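Local coordinates for beta-lactamase-like protein (Koribacter versatilis, PDB 6B9V), which is a diphosphatase of the PhnP family, with a metallo-beta-lactamase fold, that cleaves reactive FAD photoproducts, probably at its dimanganese site, at residues T8-G13 and R39-V44. Residues are numbered along the deposited sequence; the frame is centred on the assembly and turned at random.
Sequences TVLGSG and RPSVMV
Ser41 O is gripped by two successive amides of the partner segment 8-13, Leu10 N at 2.9 Å and Gly11 N at 3.2 Å, the signature of a classic beta bulge. Gly11 N arrives in the carbonyl plane on a lone pair, whereas Leu10 N is tilted 28° from that plane and its hydrogen bond is the more bent of the two. The bulge shifts by one the register of antiparallel strands 2-9 and 41-46, neighbours in one sheet of the metallo-beta-lactamase fold, between the pairs Val9-Val42 and Gly11-Ser41. Beyond it the ladder is regular: Thr8 and Met43 form a hydrogen-bonded pair, with Thr8 N to Met43 O at 2.9 Å. On their face of the sheet, toward helix 59-66, the Met43 side chain runs alongside that of Thr8 and brings CE to 3.8 Å from Thr8 CB. Leu10 crosses Met43 at about a right angle, CD2 resting 4.0 Å from Met43 CG. With CG beside the backbone N (chi1 -56°), Leu10 also lays CD1 near Ser41 OG, a hydroxyl hydrogen-bonded to the carbonyl oxygens of Ile53 and Asp54. Toward the dimanganese site, Pro40 packs against His83 and His231, both manganese ligands. Its CB, CG and CD gather about the buried, partnerless Gly13 O, Pro40 CD lying 3.2 Å from Gly13 O.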
loop_
_atom_site.group_PDB
_atom_site.type_symbol
_atom_site.label_atom_id
_atom_site.label_comp_id
_atom_site.label_asym_id
_atom_site.label_seq_id
_atom_site.Cartn_x
_atom_site.Cartn_y
_atom_site.Cartn_z
ATOM N N THR A 8 4.248 18.627 6.204
ATOM C CA THR A 8 4.059 17.454 7.059
ATOM C C THR A 8 4.716 16.242 6.435
ATOM O O THR A 8 4.510 15.951 5.250
ATOM C CB THR A 8 2.556 17.143 7.288
ATOM O OG1 THR A 8 1.940 18.259 7.921
ATOM C CG2 THR A 8 2.376 15.906 8.164
ATOM N N VAL A 9 5.514 15.540 7.233
ATOM C CA VAL A 9 6.131 14.300 6.797
ATOM C C VAL A 9 5.127 13.151 6.901
ATOM O O VAL A 9 4.706 12.782 7.998
ATOM C CB VAL A 9 7.381 13.984 7.633
ATOM C CG1 VAL A 9 8.013 12.674 7.188
ATOM C CG2 VAL A 9 8.396 15.161 7.529
ATOM N N LEU A 10 4.736 12.608 5.756
ATOM C CA LEU A 10 3.820 11.460 5.714
ATOM C C LEU A 10 4.581 10.146 5.890
ATOM O O LEU A 10 4.066 9.194 6.480
ATOM C CB LEU A 10 3.040 11.450 4.395
ATOM C CG LEU A 10 2.260 12.740 4.107
ATOM C CD1 LEU A 10 1.556 12.663 2.742
ATOM C CD2 LEU A 10 1.226 13.062 5.218
ATOM N N GLY A 11 5.813 10.094 5.379
ATOM C CA GLY A 11 6.664 8.937 5.602
ATOM C C GLY A 11 8.127 9.355 5.491
ATOM O O GLY A 11 8.460 10.179 4.661
ATOM N N SER A 12 8.973 8.808 6.357
ATOM C CA SER A 12 10.387 9.172 6.400
ATOM C C SER A 12 11.285 7.982 6.053
ATOM O O SER A 12 12.507 8.061 6.162
ATOM C CB SER A 12 10.742 9.719 7.791
ATOM O OG SER A 12 10.533 8.730 8.799
ATOM N N GLY A 13 10.681 6.870 5.636
ATOM C CA GLY A 13 11.428 5.632 5.496
ATOM C C GLY A 13 11.887 5.304 4.078
ATOM O O GLY A 13 11.528 5.977 3.115
ATOM N N ARG A 39 6.667 4.669 3.789
ATOM C CA ARG A 39 7.403 5.045 2.612
ATOM C C ARG A 39 7.423 6.580 2.377
ATOM O O ARG A 39 6.588 7.257 2.891
ATOM C CB ARG A 39 6.929 4.262 1.371
ATOM C CG ARG A 39 7.626 2.917 1.155
ATOM C CD ARG A 39 7.540 1.974 2.318
ATOM N NE ARG A 39 6.257 1.312 2.428
ATOM C CZ ARG A 39 5.922 0.197 1.826
ATOM N NH1 ARG A 39 6.771 -0.452 1.049
ATOM N NH2 ARG A 39 4.734 -0.268 1.967
ATOM N N PRO A 40 8.379 7.076 1.588
ATOM C CA PRO A 40 8.712 8.509 1.693
ATOM C C PRO A 40 7.828 9.494 0.909
ATOM O O PRO A 40 7.657 9.353 -0.302
ATOM C CB PRO A 40 10.169 8.557 1.183
ATOM C CG PRO A 40 10.264 7.441 0.184
ATOM C CD PRO A 40 9.354 6.333 0.755
ATOM N N SER A 41 7.297 10.501 1.615
ATOM C CA SER A 41 6.326 11.459 1.045
ATOM C C SER A 41 6.092 12.611 2.015
ATOM O O SER A 41 6.140 12.411 3.226
ATOM C CB SER A 41 4.983 10.766 0.738
ATOM O OG SER A 41 3.988 11.693 0.333
ATOM N N VAL A 42 5.847 13.813 1.490
ATOM C CA VAL A 42 5.471 14.941 2.333
ATOM C C VAL A 42 4.270 15.634 1.699
ATOM O O VAL A 42 4.019 15.470 0.502
ATOM C CB VAL A 42 6.609 15.996 2.516
ATOM C CG1 VAL A 42 7.807 15.381 3.203
ATOM C CG2 VAL A 42 7.024 16.614 1.179
ATOM N N MET A 43 3.529 16.386 2.509
ATOM C CA MET A 43 2.539 17.302 1.955
ATOM C C MET A 43 2.802 18.727 2.414
ATOM O O MET A 43 3.425 18.959 3.446
ATOM C CB MET A 43 1.121 16.871 2.338
ATOM C CG MET A 43 0.880 16.800 3.823
ATOM S SD MET A 43 -0.887 16.524 4.143
ATOM C CE MET A 43 -1.008 16.843 5.899
ATOM N N VAL A 44 2.319 19.675 1.620
ATOM C CA VAL A 44 2.515 21.090 1.854
ATOM C C VAL A 44 1.159 21.764 1.864
ATOM O O VAL A 44 0.401 21.641 0.906
ATOM C CB VAL A 44 3.403 21.733 0.762
ATOM C CG1 VAL A 44 3.631 23.203 1.062
ATOM C CG2 VAL A 44 4.735 20.985 0.623
#